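Local coordinates for CYTH domain-containing protein (Pyrococcus furiosus, PDB 1YEM) that is of unknown function but belongs to the CYTH family, whose members typically act on triphosphates inside an antiparallel beta-barrel tunnel, at residues 52-57 with 93-98. Residues are numbered along the deposited sequence; the frame is centred on the assembly and turned at random.
Sequences LRIRGV and EVFKRL
On the outer wall of the CYTH barrel, Phe95 of helix 88-97 packs against Leu52 and Ile54 of strand 50-57, joining helix to sheet purely through apolar side chains. Leu52 and Phe95 reach across from opposite directions. Leu52 points CD2 at the ring, 3.8 Å from Phe95 CE2, because chi1 (176°) sets CG opposite the backbone N. Two residues along the strand, on the same side, Ile54 offers CD1 at a looser 4.3 Å from Phe95 CE1. Both methyls approach the ring obliquely, one beside each CE atom. Phe44 and Leu65, from the two strands flanking 50-57, also touch Phe95, while Phe100 meets its ring edge-to-face. The alternation of the strand sends Arg53 and Arg55 the other way, to the barrel interior, where their guanidinium groups lie face against face, Arg55 NH1 3.2 Å above the centre of the Arg53 plane. Asp41 forms a salt bridge with Arg55 and probably helps position its guanidinium group; such inward arginines are consistent with the anion-binding tunnel of CYTH relatives. With no hydrogen bond between the segments, contact of one aromatic ring with two branched aliphatic side chains joins them within a larger apolar cluster.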
loop_
_atom_site.group_PDB
_atom_site.type_symbol
_atom_site.label_atom_id
_atom_site.label_comp_id
_atom_site.label_asym_id
_atom_site.label_seq_id
_atom_site.Cartn_x
_atom_site.Cartn_y
_atom_site.Cartn_z
ATOM N N LEU B 52 -2.107 -8.377 8.985
ATOM C CA LEU B 52 -1.640 -7.662 7.817
ATOM C C LEU B 52 -2.043 -8.458 6.635
ATOM O O LEU B 52 -1.688 -9.619 6.546
ATOM C CB LEU B 52 -0.100 -7.521 7.836
ATOM C CG LEU B 52 0.549 -6.858 6.600
ATOM C CD1 LEU B 52 0.089 -5.405 6.448
ATOM C CD2 LEU B 52 2.070 -6.934 6.688
ATOM N N ARG B 53 -2.797 -7.844 5.732
ATOM C CA ARG B 53 -3.214 -8.520 4.508
ATOM C C ARG B 53 -3.395 -7.584 3.330
ATOM O O ARG B 53 -3.728 -6.397 3.488
ATOM C CB ARG B 53 -4.520 -9.319 4.717
ATOM C CG ARG B 53 -5.765 -8.485 4.917
ATOM C CD ARG B 53 -6.991 -9.121 4.299
ATOM N NE ARG B 53 -8.118 -9.021 5.222
ATOM C CZ ARG B 53 -8.860 -7.935 5.420
ATOM N NH1 ARG B 53 -8.659 -6.822 4.737
ATOM N NH2 ARG B 53 -9.834 -7.979 6.297
ATOM N N ILE B 54 -3.165 -8.145 2.148
ATOM C CA ILE B 54 -3.450 -7.488 0.888
ATOM C C ILE B 54 -4.686 -8.174 0.325
ATOM O O ILE B 54 -4.733 -9.396 0.237
ATOM C CB ILE B 54 -2.275 -7.617 -0.127
ATOM C CG1 ILE B 54 -0.939 -7.175 0.512
ATOM C CG2 ILE B 54 -2.548 -6.810 -1.381
ATOM C CD1 ILE B 54 -0.975 -5.847 1.219
ATOM N N ARG B 55 -5.680 -7.383 -0.039
ATOM C CA ARG B 55 -6.909 -7.910 -0.586
ATOM C C ARG B 55 -7.034 -7.453 -2.003
ATOM O O ARG B 55 -6.902 -6.266 -2.267
ATOM C CB ARG B 55 -8.144 -7.412 0.223
ATOM C CG ARG B 55 -9.532 -7.671 -0.473
ATOM C CD ARG B 55 -10.729 -7.394 0.477
ATOM N NE ARG B 55 -10.747 -8.359 1.566
ATOM C CZ ARG B 55 -11.438 -8.242 2.697
ATOM N NH1 ARG B 55 -11.331 -9.188 3.631
ATOM N NH2 ARG B 55 -12.229 -7.222 2.907
ATOM N N GLY B 56 -7.333 -8.390 -2.904
ATOM C CA GLY B 56 -7.755 -8.047 -4.262
ATOM C C GLY B 56 -9.223 -8.380 -4.468
ATOM O O GLY B 56 -9.684 -9.402 -4.017
ATOM N N VAL B 57 -9.955 -7.492 -5.128
ATOM C CA VAL B 57 -11.379 -7.686 -5.405
ATOM C C VAL B 57 -11.565 -7.768 -6.930
ATOM O O VAL B 57 -11.771 -6.744 -7.608
ATOM C CB VAL B 57 -12.261 -6.544 -4.809
ATOM C CG1 VAL B 57 -13.739 -6.856 -5.018
ATOM C CG2 VAL B 57 -11.979 -6.343 -3.321
ATOM N N GLU B 93 4.736 -8.527 -3.643
ATOM C CA GLU B 93 6.172 -8.503 -3.936
ATOM C C GLU B 93 6.941 -7.654 -2.936
ATOM O O GLU B 93 7.877 -8.130 -2.286
ATOM C CB GLU B 93 6.406 -7.975 -5.354
ATOM C CG GLU B 93 7.860 -8.079 -5.809
ATOM C CD GLU B 93 8.112 -7.486 -7.171
ATOM O OE1 GLU B 93 7.143 -7.209 -7.925
ATOM O OE2 GLU B 93 9.298 -7.304 -7.496
ATOM N N VAL B 94 6.518 -6.409 -2.768
ATOM C CA VAL B 94 7.196 -5.530 -1.839
ATOM C C VAL B 94 7.321 -6.180 -0.461
ATOM O O VAL B 94 8.399 -6.193 0.117
ATOM C CB VAL B 94 6.518 -4.145 -1.757
ATOM C CG1 VAL B 94 7.032 -3.336 -0.554
ATOM C CG2 VAL B 94 6.761 -3.369 -3.046
ATOM N N PHE B 95 6.226 -6.725 0.053
ATOM C CA PHE B 95 6.228 -7.302 1.406
ATOM C C PHE B 95 7.091 -8.567 1.537
ATOM O O PHE B 95 7.795 -8.724 2.524
ATOM C CB PHE B 95 4.791 -7.532 1.914
ATOM C CG PHE B 95 4.202 -6.323 2.516
ATOM C CD1 PHE B 95 3.354 -5.515 1.793
ATOM C CD2 PHE B 95 4.571 -5.934 3.789
ATOM C CE1 PHE B 95 2.841 -4.346 2.352
ATOM C CE2 PHE B 95 4.069 -4.771 4.357
ATOM C CZ PHE B 95 3.196 -3.979 3.640
ATOM N N LYS B 96 7.029 -9.442 0.537
ATOM C CA LYS B 96 7.956 -10.571 0.424
ATOM C C LYS B 96 9.392 -10.049 0.568
ATOM O O LYS B 96 10.120 -10.422 1.509
ATOM C CB LYS B 96 7.784 -11.294 -0.947
ATOM C CG LYS B 96 6.640 -12.361 -1.025
ATOM C CD LYS B 96 7.190 -13.796 -0.883
ATOM C CE LYS B 96 6.235 -14.849 -1.422
ATOM N N ARG B 97 9.778 -9.149 -0.349
ATOM C CA ARG B 97 11.127 -8.539 -0.344
ATOM C C ARG B 97 11.474 -7.775 0.933
ATOM O O ARG B 97 12.636 -7.645 1.266
ATOM C CB ARG B 97 11.310 -7.648 -1.563
ATOM C CG ARG B 97 11.426 -8.446 -2.834
ATOM C CD ARG B 97 11.488 -7.584 -4.070
ATOM N NE ARG B 97 11.288 -8.424 -5.256
ATOM C CZ ARG B 97 12.238 -9.109 -5.892
ATOM N NH1 ARG B 97 13.497 -9.051 -5.499
ATOM N NH2 ARG B 97 11.914 -9.854 -6.946
ATOM N N LEU B 98 10.476 -7.289 1.655
ATOM C CA LEU B 98 10.705 -6.787 3.011
ATOM C C LEU B 98 10.866 -7.927 4.061
ATOM O O LEU B 98 10.996 -7.652 5.262
ATOM C CB LEU B 98 9.571 -5.850 3.437
ATOM C CG LEU B 98 9.521 -4.439 2.847
ATOM C CD1 LEU B 98 8.366 -3.670 3.471
ATOM C CD2 LEU B 98 10.834 -3.686 3.064
#